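Local coordinates for protein endo-1,4-beta-xylanase (Uncultured bacterium, PDB 7AX7) that uses cobalt(II) to cleave acetyl groups from acetylated xylan, as the CE4 esterase domain of a multidomain xylanase, at residues Asn71-Ala74 against Gln75-Arg78; Asn107-Met110 against Tyr111-Asp115; Ser132-Gln135 against Arg136-Ala140; Ala143-Asp146 against Gly147-Ile150; Gln156-Ser159 against Gln160-Gln163. All blocks are in the same frame, centred on the assembly; numbering follows the deposited sequence.

Contact 1 (Asn71-Ala74 against Gln75-Arg78); sequences NMSA and QNIR
Ser-73 and Asn-76 meet at the N-terminus of helix 74-92, where Ser-73 is the N-cap residue. The capping interaction is loose. OG stands between the backbone N and the carbonyl carbon (chi1 65°), from where it accepts from Asn-76 N in a weak bond of 3.3 Å. A water bridges the same two residues: it accepts from Ser-73 N and from Asn-76 ND2, its oxygen 2.8 Å from Asn-76 ND2, linking the N3 side-chain amide to the N-cap backbone. The ordinary helical bonds are firmer. Ile-77 N points almost straight at Ser-73 O (2.9 Å, N-H...O angle 171°), and Arg-78 N reaches Ala-74 O at 3.0 Å.

The apolar part lies toward the neighbouring helix 108-113. Ile-77 presents CG1 to CB of Met-72, 3.8 Å apart, and the same CG1 lies 3.4 Å from Ser-73 O. Ile-77 is buried and also packs on Met-69, Thr-109, Met-110 and Ile-114, whereas Ala-74 sits against Asn-113. Trimming Ile-77 to an alanine would probably open a gap between Met-72 and helix 108-113 and leave the methylene of Met-72 without its apolar mate.

Charge enters through Arg-78, which leaves the helix as an extended chain. Its guanidinium turns to the end of helix 108-113 and the loop after it, with NE in a weak hydrogen bond to Asn-113 OD1 and NH1 in a long, weak ion pair with Asp-115. At the root of that chain, CG of Arg-78 rests 3.4 Å from the carbonyl oxygen of Ala-74.

Contact 2 (Asn107-Met110 against Tyr111-Asp115); sequences NNTM and YQNID
The side-chain amide of Asn-113 meets Thr-109 O nearly edge-on: the oxygen lies only 14° out of the amide plane, 3.0 Å from ND2. Seen from the carbonyl, the donor is tilted from its plane. CG of Asn-113 is anti to its carbonyl carbon (chi1 -74°), which folds the amide back along the helix toward the preceding turn, where ND2 also passes 3.9 Å from Thr-109 CG2. The ring of Tyr-111 is approached obliquely, Asn-107 O coming to 3.5 Å from CD2; farther out this ring meets that of Phe-118, the planes about 30° apart. A third flat group, the amide of Gln-112, stands at the end of an extended chain whose CG lies 3.2 Å from Asn-108 O. Its OE1 accepts from a water that also hydrogen-bonds Thr-109 OG1, so a solvent bridge links these two side chains, three residues apart.

The backbone beneath is held by Gln-112 N to Asn-108 O at 2.9 Å and by a longer bond from Tyr-111 N to Asn-107 O. Asn-113 N binds Met-110 O, three residues back, from well above the carbonyl plane. On the buried side, CB of Met-110 touches Ile-114 CD1 at 4.1 Å; Ile-77 and Met-81 of helix 74-92 and Phe-99 cover Ile-114.

At the start of the helix the Asn-107 carboxamide turns its OD1 to Met-110 N, 3.0 Å away and nearly straight. This is a classical asparagine N-cap, opening the short surface helix 108-113 of the NodB homology fold.

Contact 3 (Ser132-Gln135 against Arg136-Ala140); sequences SVQQ and RVNNA
Arg-136 runs back along the first turn of its helix over the carbonyls of Ser-132 and Val-133. Its CB lies 3.2 Å from Val-133 O, and CG comes equally close to Ser-132 O. From CG to NE the chain is extended, so CD still passes Ser-132 O at 3.6 Å while that oxygen ends up at the edge of the guanidinium, near its plane. Beyond this the tip is gripped from several directions: NE donates to Thr-131 O, NH2 weakly to Glu-128 O, and NH1 to both Thr-161 OG1 and Asn-158 OD1. With so many acceptors spread round it, the buried guanidinium has little freedom to turn.

Other side chains of the turn have fewer partners. Gln-134, bent at chi2, sends NE2 obliquely across to Asn-138 OD1 in a weak bond of 3.4 Å, the two amide planes 62° apart; its OE1 has a better partner in Gln-167 NE2. The amide of Asn-139 curls back over Gln-135 O, its CG 3.1 Å away, and donates from ND2 to Ile-124 O. Beneath them the backbone follows a regular helical pattern, for instance Arg-136 N to Ser-132 O and Asn-139 N to Gln-135 O.

Ser-132 and Gln-135 close the end reciprocally. Gln-135 N binds Ser-132 OG at 2.8 Å, and Ser-132 N binds Gln-135 OE1 at 2.9 Å, in the carbonyl plane and on a lone pair. That is a capping box, here starting the connecting helix 133-143 of a beta-alpha-beta crossover between parallel strands 118-123 and 148-153.

Contact 4 (Ala143-Asp146 against Gly147-Ile150); sequences AAKD and GQII
Lys-145 and Gln-148 face each other across a type II beta turn, joined by backbone and by side chain. The tight part is the turn itself. Gln-148 N donates to Lys-145 O at 3.0 Å, and CB of Gln-148 lies 3.2 Å from that same oxygen. Gly-147 occupies the third position with a positive phi (87°); a side chain there would be jammed against Asp-146 O. Inward, a chi1 of -165° puts CG of Gln-148 anti to the backbone N and 3.5 Å from Ala-143 O, and the bend at chi2 then turns the amide, with OE1, to Lys-145 NZ. Ile-150 makes a lighter contact, its CD1 4.3 Å from Ala-144 CA.

The solvent side belongs to Lys-145. Its exposed chain bends at chi4 and drops NZ onto Gln-148 OE1 at 2.6 Å, arriving 34° out of the carbonyl plane. That oxygen is shared: Asn-202 ND2 also donates to it, while Gln-148 NE2 binds Thr-122 OG1 weakly, so the amide is fixed by partners at both ends. The carboxylate of Asp-146 is held from outside the turn: OD1 accepts from Leu-5 N and forms a salt bridge with Lys-189.

Such a type II turn, with glycine at its third position, here leads the chain into the last strand of the beta-alpha-beta unit made of strand 118-123, helix 133-143 and strand 148-153.

Contact 5 (Gln156-Ser159 against Gln160-Gln163); sequences QGNS and QTVQ
The side chains of Asn-158 and Thr-161 cross at a slant in the first turn of helix 159-174, ND2 of the asparagine lying 3.6 Å from CB of the threonine. Asn-158 holds the N-cap position, yet its amide makes no direct capping bond. Its chi1 of -160° carries CG away from the backbone N and toward Thr-161, and a water takes the Gln-160 N-H instead: it donates to Asn-158 OD1 and accepts from Gln-160 N at 2.8 Å. The carbonyl of Asn-158 takes two weak bonds, from Thr-161 N at 3.2 Å and Val-162 N at 3.4 Å. A sounder helical bond follows, Gln-163 N to Ser-159 O at 2.8 Å. On the exposed face a second water joins Ser-159 OG to Gln-163 OE1, 2.6 Å from each.

Farther out, partners fix both polar groups. ND2 of Asn-158 donates to the carbonyls of His-153 and Asp-126, and Thr-161 OG1 is hydrogen-bonded to Asp-126 OD2. A leucine in place of Asn-158 has no amide, which would probably leave those two carbonyls short of a partner in a buried site and the Arg-136 guanidinium freer to shift. Asn-158 is also the centre of an inverse gamma turn, in which Ser-159 N binds Gly-157 O weakly.

Around this helix start, Gly-157 N is tied to Thr-17 OG1, Val-162 packs on Thr-17, Val-21 and Ile-24 of helix 16-28, Gln-160 and Gln-163 lie against Val-133 of helix 133-143, and the His-153 carbonyl links Asn-158 to the preceding strand 148-153.

Along the chain the five contacts follow in series, all inside the NodB homology range, and form two groups. Contacts 1 and 2, centres 9 Å apart, start the successive helices 74-92 and 108-113, which pack on each other. Contacts 3 and 5, centres about 12 Å apart, start helices 133-143 and 159-174 and are joined through Arg-136. Contact 4, about 15 Å from contact 3 between centres, leads into strand 148-153 of the parallel sheet. Contacts 1 and 3 lie on opposite sides of the chain's centre, with centres about 36 Å apart. The cobalt is held by Asp-12, His-62 and His-66, none of them in these contacts, which are thus probably structural parts of the fold around the metal site.

Contact 1 (Asn71-Ala74 against Gln75-Arg78)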
loop_
_atom_site.group_PDB
_atom_site.type_symbol
_atom_site.label_atom_id
_atom_site.label_comp_id
_atom_site.label_asym_id
_atom_site.label_seq_id
_atom_site.Cartn_x
_atom_site.Cartn_y
_atom_site.Cartn_z
ATOM N N ASN A 71 -14.015 -15.932 -0.946
ATOM C CA ASN A 71 -14.265 -17.361 -1.072
ATOM C C ASN A 71 -13.633 -18.166 0.062
ATOM O O ASN A 71 -13.430 -19.377 -0.081
ATOM C CB ASN A 71 -13.781 -17.844 -2.439
ATOM C CG ASN A 71 -14.355 -17.008 -3.578
ATOM O OD1 ASN A 71 -13.636 -16.545 -4.464
ATOM N ND2 ASN A 71 -15.649 -16.792 -3.537
ATOM N N MET A 72 -13.351 -17.524 1.197
ATOM C CA MET A 72 -12.635 -18.146 2.306
ATOM C C MET A 72 -13.495 -18.198 3.564
ATOM O O MET A 72 -14.318 -17.311 3.817
ATOM C CB MET A 72 -11.336 -17.389 2.637
ATOM C CG MET A 72 -10.175 -17.661 1.710
ATOM S SD MET A 72 -8.641 -16.832 2.231
ATOM C CE MET A 72 -8.630 -17.197 3.950
ATOM N N SER A 73 -13.275 -19.233 4.370
ATOM C CA SER A 73 -13.960 -19.334 5.648
ATOM C C SER A 73 -13.411 -18.297 6.628
ATOM O O SER A 73 -12.301 -17.778 6.472
ATOM C CB SER A 73 -13.790 -20.732 6.229
ATOM O OG SER A 73 -12.426 -20.971 6.523
ATOM N N ALA A 74 -14.211 -18.003 7.656
ATOM C CA ALA A 74 -13.790 -17.055 8.685
ATOM C C ALA A 74 -12.447 -17.454 9.281
ATOM O O ALA A 74 -11.565 -16.610 9.470
ATOM C CB ALA A 74 -14.849 -16.962 9.784
ATOM N N GLN A 75 -12.289 -18.744 9.608
ATOM C CA GLN A 75 -11.061 -19.223 10.241
ATOM C C GLN A 75 -9.862 -18.997 9.334
ATOM O O GLN A 75 -8.806 -18.537 9.781
ATOM C CB GLN A 75 -11.184 -20.710 10.588
ATOM C CG GLN A 75 -12.264 -21.063 11.620
ATOM C CD GLN A 75 -13.709 -20.826 11.143
ATOM O OE1 GLN A 75 -14.053 -21.040 9.961
ATOM N NE2 GLN A 75 -14.561 -20.380 12.074
ATOM N N ASN A 76 -10.004 -19.330 8.051
ATOM C CA ASN A 76 -8.882 -19.188 7.135
ATOM C C ASN A 76 -8.525 -17.722 6.924
ATOM O O ASN A 76 -7.342 -17.379 6.835
ATOM C CB ASN A 76 -9.196 -19.888 5.817
ATOM C CG ASN A 76 -8.931 -21.387 5.888
ATOM O OD1 ASN A 76 -8.153 -21.842 6.723
ATOM N ND2 ASN A 76 -9.576 -22.155 5.024
ATOM N N ILE A 77 -9.533 -16.843 6.852
ATOM C CA ILE A 77 -9.272 -15.405 6.820
ATOM C C ILE A 77 -8.431 -14.996 8.025
ATOM O O ILE A 77 -7.394 -14.336 7.886
ATOM C CB ILE A 77 -10.594 -14.618 6.749
ATOM C CG1 ILE A 77 -11.252 -14.782 5.369
ATOM C CG2 ILE A 77 -10.371 -13.135 7.019
ATOM C CD1 ILE A 77 -12.658 -14.247 5.317
ATOM N N ARG A 78 -8.844 -15.408 9.229
ATOM C CA ARG A 78 -8.104 -14.997 10.421
ATOM C C ARG A 78 -6.670 -15.522 10.403
ATOM O O ARG A 78 -5.737 -14.804 10.783
ATOM C CB ARG A 78 -8.828 -15.453 11.688
ATOM C CG ARG A 78 -10.180 -14.778 11.925
ATOM C CD ARG A 78 -10.774 -15.208 13.271
ATOM N NE ARG A 78 -11.971 -14.443 13.599
ATOM C CZ ARG A 78 -11.959 -13.203 14.084
ATOM N NH1 ARG A 78 -10.804 -12.580 14.300
ATOM N NH2 ARG A 78 -13.101 -12.580 14.360
HETATM O O HOH W 1 -11.272 -21.282 3.008
#

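Contact 2 (Asn107-Met110 against Tyr111-Asp115)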
loop_
_atom_site.group_PDB
_atom_site.type_symbol
_atom_site.label_atom_id
_atom_site.label_comp_id
_atom_site.label_asym_id
_atom_site.label_seq_id
_atom_site.Cartn_x
_atom_site.Cartn_y
_atom_site.Cartn_z
ATOM N N ASN A 107 -16.296 -8.979 1.333
ATOM C CA ASN A 107 -17.663 -9.381 1.664
ATOM C C ASN A 107 -17.867 -9.260 3.178
ATOM O O ASN A 107 -16.957 -8.873 3.921
ATOM C CB ASN A 107 -17.964 -10.807 1.161
ATOM C CG ASN A 107 -17.129 -11.869 1.862
ATOM O OD1 ASN A 107 -16.270 -11.552 2.686
ATOM N ND2 ASN A 107 -17.379 -13.136 1.540
ATOM N N ASN A 108 -19.073 -9.608 3.643
ATOM C CA ASN A 108 -19.381 -9.489 5.069
ATOM C C ASN A 108 -18.427 -10.322 5.918
ATOM O O ASN A 108 -17.984 -9.882 6.984
ATOM C CB ASN A 108 -20.826 -9.924 5.359
ATOM C CG ASN A 108 -21.863 -9.005 4.747
ATOM O OD1 ASN A 108 -22.996 -9.424 4.513
ATOM N ND2 ASN A 108 -21.488 -7.757 4.479
ATOM N N THR A 109 -18.136 -11.548 5.481
ATOM C CA THR A 109 -17.298 -12.436 6.283
ATOM C C THR A 109 -15.930 -11.814 6.553
ATOM O O THR A 109 -15.438 -11.857 7.686
ATOM C CB THR A 109 -17.182 -13.791 5.582
ATOM O OG1 THR A 109 -18.497 -14.327 5.411
ATOM C CG2 THR A 109 -16.346 -14.781 6.399
ATOM N N MET A 110 -15.325 -11.184 5.537
ATOM C CA MET A 110 -14.045 -10.505 5.743
ATOM C C MET A 110 -14.166 -9.390 6.777
ATOM O O MET A 110 -13.365 -9.310 7.718
ATOM C CB MET A 110 -13.518 -9.957 4.413
ATOM C CG MET A 110 -13.019 -11.041 3.486
ATOM S SD MET A 110 -12.733 -10.480 1.814
ATOM C CE MET A 110 -11.265 -9.475 2.085
ATOM N N TYR A 111 -15.157 -8.506 6.611
ATOM C CA TYR A 111 -15.320 -7.406 7.557
ATOM C C TYR A 111 -15.527 -7.902 8.988
ATOM O O TYR A 111 -15.072 -7.254 9.938
ATOM C CB TYR A 111 -16.494 -6.522 7.144
ATOM C CG TYR A 111 -16.192 -5.479 6.085
ATOM C CD1 TYR A 111 -15.277 -4.454 6.318
ATOM C CD2 TYR A 111 -16.868 -5.489 4.872
ATOM C CE1 TYR A 111 -15.024 -3.485 5.357
ATOM C CE2 TYR A 111 -16.629 -4.525 3.907
ATOM C CZ TYR A 111 -15.706 -3.531 4.151
ATOM O OH TYR A 111 -15.486 -2.582 3.183
ATOM N N GLN A 112 -16.219 -9.033 9.161
ATOM C CA GLN A 112 -16.470 -9.579 10.490
ATOM C C GLN A 112 -15.223 -10.195 11.117
ATOM O O GLN A 112 -15.183 -10.380 12.340
ATOM C CB GLN A 112 -17.577 -10.647 10.425
ATOM C CG GLN A 112 -18.957 -10.132 9.983
ATOM C CD GLN A 112 -19.916 -11.252 9.570
ATOM O OE1 GLN A 112 -19.591 -12.432 9.672
ATOM N NE2 GLN A 112 -21.106 -10.876 9.093
ATOM N N ASN A 113 -14.215 -10.538 10.314
ATOM C CA ASN A 113 -13.114 -11.359 10.798
ATOM C C ASN A 113 -11.751 -10.736 10.554
ATOM O O ASN A 113 -10.742 -11.441 10.651
ATOM C CB ASN A 113 -13.178 -12.752 10.166
ATOM C CG ASN A 113 -14.286 -13.597 10.771
ATOM O OD1 ASN A 113 -14.167 -14.041 11.905
ATOM N ND2 ASN A 113 -15.383 -13.783 10.036
ATOM N N ILE A 114 -11.697 -9.442 10.249
ATOM C CA ILE A 114 -10.450 -8.711 10.056
ATOM C C ILE A 114 -10.494 -7.488 10.963
ATOM O O ILE A 114 -11.427 -6.679 10.879
ATOM C CB ILE A 114 -10.232 -8.317 8.582
ATOM C CG1 ILE A 114 -10.094 -9.591 7.734
ATOM C CG2 ILE A 114 -9.005 -7.416 8.423
ATOM C CD1 ILE A 114 -9.948 -9.341 6.254
ATOM N N ASP A 115 -9.490 -7.369 11.833
ATOM C CA ASP A 115 -9.429 -6.380 12.902
ATOM C C ASP A 115 -8.634 -5.136 12.533
ATOM O O ASP A 115 -8.403 -4.280 13.397
ATOM C CB ASP A 115 -8.829 -7.025 14.156
ATOM C CG ASP A 115 -9.700 -8.140 14.700
ATOM O OD1 ASP A 115 -10.933 -7.954 14.711
ATOM O OD2 ASP A 115 -9.159 -9.197 15.093
HETATM O O HOH W 2 -19.879 -14.536 7.976
#

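Contact 3 (Ser132-Gln135 against Arg136-Ala140)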
loop_
_atom_site.group_PDB
_atom_site.type_symbol
_atom_site.label_atom_id
_atom_site.label_comp_id
_atom_site.label_asym_id
_atom_site.label_seq_id
_atom_site.Cartn_x
_atom_site.Cartn_y
_atom_site.Cartn_z
ATOM N N SER A 132 0.220 2.207 -20.290
ATOM C CA SER A 132 1.545 2.730 -20.573
ATOM C C SER A 132 2.131 3.432 -19.350
ATOM O O SER A 132 1.432 3.776 -18.390
ATOM C CB SER A 132 1.485 3.722 -21.731
ATOM O OG SER A 132 0.844 4.914 -21.295
ATOM N N VAL A 133 3.442 3.671 -19.411
ATOM C CA VAL A 133 4.094 4.545 -18.432
ATOM C C VAL A 133 3.303 5.840 -18.258
ATOM O O VAL A 133 2.912 6.214 -17.145
ATOM C CB VAL A 133 5.545 4.836 -18.855
ATOM C CG1 VAL A 133 6.152 5.911 -17.950
ATOM C CG2 VAL A 133 6.367 3.559 -18.836
ATOM N N GLN A 134 3.069 6.556 -19.364
ATOM C CA GLN A 134 2.457 7.884 -19.278
ATOM C C GLN A 134 0.992 7.820 -18.840
ATOM O O GLN A 134 0.509 8.736 -18.162
ATOM C CB GLN A 134 2.575 8.605 -20.620
ATOM C CG GLN A 134 2.291 10.091 -20.531
ATOM C CD GLN A 134 3.295 10.815 -19.652
ATOM O OE1 GLN A 134 4.485 10.498 -19.659
ATOM N NE2 GLN A 134 2.814 11.769 -18.870
ATOM N N GLN A 135 0.262 6.767 -19.214
ATOM C CA GLN A 135 -1.071 6.591 -18.642
ATOM C C GLN A 135 -0.991 6.470 -17.124
ATOM O O GLN A 135 -1.807 7.051 -16.398
ATOM C CB GLN A 135 -1.761 5.361 -19.235
ATOM C CG GLN A 135 -2.295 5.540 -20.657
ATOM C CD GLN A 135 -2.973 4.278 -21.184
ATOM O OE1 GLN A 135 -2.341 3.230 -21.332
ATOM N NE2 GLN A 135 -4.269 4.376 -21.459
ATOM N N ARG A 136 -0.007 5.714 -16.630
ATOM C CA ARG A 136 0.169 5.570 -15.188
ATOM C C ARG A 136 0.451 6.918 -14.538
ATOM O O ARG A 136 -0.154 7.268 -13.517
ATOM C CB ARG A 136 1.290 4.563 -14.899
ATOM C CG ARG A 136 0.913 3.151 -15.326
ATOM C CD ARG A 136 2.065 2.162 -15.279
ATOM N NE ARG A 136 1.689 0.945 -15.997
ATOM C CZ ARG A 136 2.018 -0.294 -15.636
ATOM N NH1 ARG A 136 2.743 -0.509 -14.542
ATOM N NH2 ARG A 136 1.607 -1.322 -16.372
ATOM N N VAL A 137 1.362 7.695 -15.130
ATOM C CA VAL A 137 1.654 9.037 -14.633
ATOM C C VAL A 137 0.372 9.856 -14.549
ATOM O O VAL A 137 0.041 10.421 -13.501
ATOM C CB VAL A 137 2.701 9.724 -15.535
ATOM C CG1 VAL A 137 2.801 11.214 -15.217
ATOM C CG2 VAL A 137 4.075 9.034 -15.422
ATOM N N ASN A 138 -0.375 9.929 -15.657
ATOM C CA ASN A 138 -1.537 10.813 -15.700
ATOM C C ASN A 138 -2.646 10.330 -14.767
ATOM O O ASN A 138 -3.334 11.143 -14.143
ATOM C CB ASN A 138 -2.044 10.946 -17.139
ATOM C CG ASN A 138 -1.049 11.672 -18.034
ATOM O OD1 ASN A 138 -0.207 12.428 -17.552
ATOM N ND2 ASN A 138 -1.137 11.440 -19.334
ATOM N N ASN A 139 -2.827 9.013 -14.645
ATOM C CA ASN A 139 -3.841 8.506 -13.726
ATOM C C ASN A 139 -3.506 8.873 -12.282
ATOM O O ASN A 139 -4.392 9.247 -11.508
ATOM C CB ASN A 139 -3.996 6.991 -13.888
ATOM C CG ASN A 139 -4.630 6.611 -15.217
ATOM O OD1 ASN A 139 -5.174 7.466 -15.920
ATOM N ND2 ASN A 139 -4.571 5.328 -15.562
ATOM N N ALA A 140 -2.233 8.778 -11.901
ATOM C CA ALA A 140 -1.840 9.144 -10.544
ATOM C C ALA A 140 -2.026 10.637 -10.299
ATOM O O ALA A 140 -2.555 11.043 -9.255
ATOM C CB ALA A 140 -0.387 8.729 -10.285
#

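Contact 4 (Ala143-Asp146 against Gly147-Ile150)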
loop_
_atom_site.group_PDB
_atom_site.type_symbol
_atom_site.label_atom_id
_atom_site.label_comp_id
_atom_site.label_asym_id
_atom_site.label_seq_id
_atom_site.Cartn_x
_atom_site.Cartn_y
_atom_site.Cartn_z
ATOM N N ALA A 143 -5.680 11.492 -9.948
ATOM C CA ALA A 143 -6.346 10.965 -8.767
ATOM C C ALA A 143 -6.027 11.764 -7.511
ATOM O O ALA A 143 -6.733 11.637 -6.506
ATOM C CB ALA A 143 -5.954 9.502 -8.559
ATOM N N ALA A 144 -4.995 12.593 -7.557
ATOM C CA ALA A 144 -4.530 13.281 -6.368
ATOM C C ALA A 144 -5.561 14.288 -5.903
ATOM O O ALA A 144 -6.085 15.074 -6.695
ATOM C CB ALA A 144 -3.203 13.990 -6.642
ATOM N N LYS A 145 -5.852 14.251 -4.612
ATOM C CA LYS A 145 -6.461 15.369 -3.917
ATOM C C LYS A 145 -6.071 15.226 -2.460
ATOM O O LYS A 145 -5.591 14.169 -2.030
ATOM C CB LYS A 145 -7.984 15.425 -4.111
ATOM C CG LYS A 145 -8.753 14.228 -3.616
ATOM C CD LYS A 145 -10.229 14.365 -3.963
ATOM C CE LYS A 145 -10.931 13.009 -4.073
ATOM N NZ LYS A 145 -11.124 12.323 -2.754
ATOM N N ASP A 146 -6.231 16.319 -1.719
ATOM C CA ASP A 146 -5.877 16.343 -0.303
ATOM C C ASP A 146 -6.483 15.151 0.429
ATOM O O ASP A 146 -7.695 14.932 0.375
ATOM C CB ASP A 146 -6.372 17.651 0.312
ATOM C CG ASP A 146 -5.876 17.855 1.722
ATOM O OD1 ASP A 146 -4.947 17.133 2.147
ATOM O OD2 ASP A 146 -6.416 18.747 2.402
ATOM N N GLY A 147 -5.635 14.370 1.101
ATOM C CA GLY A 147 -6.080 13.237 1.890
ATOM C C GLY A 147 -6.228 11.925 1.148
ATOM O O GLY A 147 -6.613 10.926 1.768
ATOM N N GLN A 148 -5.903 11.882 -0.146
ATOM C CA GLN A 148 -6.193 10.716 -0.978
ATOM C C GLN A 148 -5.111 9.648 -0.869
ATOM O O GLN A 148 -3.913 9.947 -0.788
ATOM C CB GLN A 148 -6.341 11.130 -2.444
ATOM C CG GLN A 148 -6.993 10.076 -3.335
ATOM C CD GLN A 148 -8.468 9.850 -2.995
ATOM O OE1 GLN A 148 -9.124 10.717 -2.412
ATOM N NE2 GLN A 148 -8.989 8.684 -3.359
ATOM N N ILE A 149 -5.544 8.398 -0.894
ATOM C CA ILE A 149 -4.665 7.240 -0.962
ATOM C C ILE A 149 -4.639 6.776 -2.409
ATOM O O ILE A 149 -5.691 6.661 -3.045
ATOM C CB ILE A 149 -5.157 6.114 -0.031
ATOM C CG1 ILE A 149 -5.167 6.585 1.430
ATOM C CG2 ILE A 149 -4.323 4.838 -0.207
ATOM C CD1 ILE A 149 -6.043 5.721 2.361
ATOM N N ILE A 150 -3.445 6.510 -2.934
ATOM C CA ILE A 150 -3.270 6.102 -4.324
ATOM C C ILE A 150 -2.646 4.710 -4.350
ATOM O O ILE A 150 -1.651 4.451 -3.660
ATOM C CB ILE A 150 -2.428 7.121 -5.112
ATOM C CG1 ILE A 150 -3.168 8.466 -5.176
ATOM C CG2 ILE A 150 -2.140 6.615 -6.533
ATOM C CD1 ILE A 150 -2.344 9.596 -5.768
#

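Contact 5 (Gln156-Ser159 against Gln160-Gln163)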
loop_
_atom_site.group_PDB
_atom_site.type_symbol
_atom_site.label_atom_id
_atom_site.label_comp_id
_atom_site.label_asym_id
_atom_site.label_seq_id
_atom_site.Cartn_x
_atom_site.Cartn_y
_atom_site.Cartn_z
ATOM N N GLN A 156 6.791 -8.329 -8.880
ATOM C CA GLN A 156 7.986 -8.516 -9.692
ATOM C C GLN A 156 7.707 -8.190 -11.154
ATOM O O GLN A 156 6.733 -8.670 -11.730
ATOM C CB GLN A 156 8.501 -9.956 -9.571
ATOM C CG GLN A 156 9.716 -10.235 -10.448
ATOM C CD GLN A 156 10.870 -9.274 -10.166
ATOM O OE1 GLN A 156 11.095 -8.887 -9.021
ATOM N NE2 GLN A 156 11.591 -8.872 -11.212
ATOM N N GLY A 157 8.571 -7.374 -11.753
ATOM C CA GLY A 157 8.474 -7.092 -13.170
ATOM C C GLY A 157 7.664 -5.870 -13.552
ATOM O O GLY A 157 7.591 -5.548 -14.746
ATOM N N ASN A 158 7.059 -5.170 -12.590
ATOM C CA ASN A 158 6.211 -4.016 -12.910
ATOM C C ASN A 158 7.062 -2.766 -13.177
ATOM O O ASN A 158 6.920 -1.705 -12.556
ATOM C CB ASN A 158 5.190 -3.775 -11.804
ATOM C CG ASN A 158 4.023 -2.953 -12.288
ATOM O OD1 ASN A 158 3.759 -2.911 -13.490
ATOM N ND2 ASN A 158 3.311 -2.299 -11.368
ATOM N N SER A 159 7.950 -2.902 -14.162
ATOM C CA SER A 159 8.899 -1.838 -14.452
ATOM C C SER A 159 8.236 -0.600 -15.042
ATOM O O SER A 159 8.808 0.488 -14.951
ATOM C CB SER A 159 9.988 -2.351 -15.393
ATOM O OG SER A 159 9.415 -2.887 -16.559
ATOM N N GLN A 160 7.037 -0.716 -15.619
ATOM C CA GLN A 160 6.411 0.487 -16.168
ATOM C C GLN A 160 5.951 1.435 -15.065
ATOM O O GLN A 160 5.877 2.653 -15.281
ATOM C CB GLN A 160 5.253 0.107 -17.086
ATOM C CG GLN A 160 5.707 -0.504 -18.405
ATOM C CD GLN A 160 4.549 -1.017 -19.243
ATOM O OE1 GLN A 160 3.887 -1.989 -18.880
ATOM N NE2 GLN A 160 4.300 -0.368 -20.365
ATOM N N THR A 161 5.639 0.906 -13.881
ATOM C CA THR A 161 5.350 1.775 -12.741
ATOM C C THR A 161 6.628 2.384 -12.190
ATOM O O THR A 161 6.640 3.552 -11.777
ATOM C CB THR A 161 4.605 0.995 -11.664
ATOM O OG1 THR A 161 3.254 0.785 -12.101
ATOM C CG2 THR A 161 4.613 1.744 -10.313
ATOM N N VAL A 162 7.717 1.612 -12.183
ATOM C CA VAL A 162 9.020 2.181 -11.852
ATOM C C VAL A 162 9.350 3.343 -12.784
ATOM O O VAL A 162 9.802 4.405 -12.340
ATOM C CB VAL A 162 10.102 1.089 -11.896
ATOM C CG1 VAL A 162 11.471 1.708 -11.685
ATOM C CG2 VAL A 162 9.811 0.016 -10.829
ATOM N N GLN A 163 9.120 3.169 -14.089
ATOM C CA GLN A 163 9.375 4.257 -15.027
ATOM C C GLN A 163 8.481 5.457 -14.742
ATOM O O GLN A 163 8.913 6.605 -14.871
ATOM C CB GLN A 163 9.168 3.779 -16.467
ATOM C CG GLN A 163 10.211 2.808 -16.963
ATOM C CD GLN A 163 9.835 2.204 -18.314
ATOM O OE1 GLN A 163 8.977 1.312 -18.402
ATOM N NE2 GLN A 163 10.462 2.697 -19.371
HETATM O O HOH W 3 5.454 -2.926 -16.170
HETATM O O HOH W 4 9.194 -1.309 -18.585
#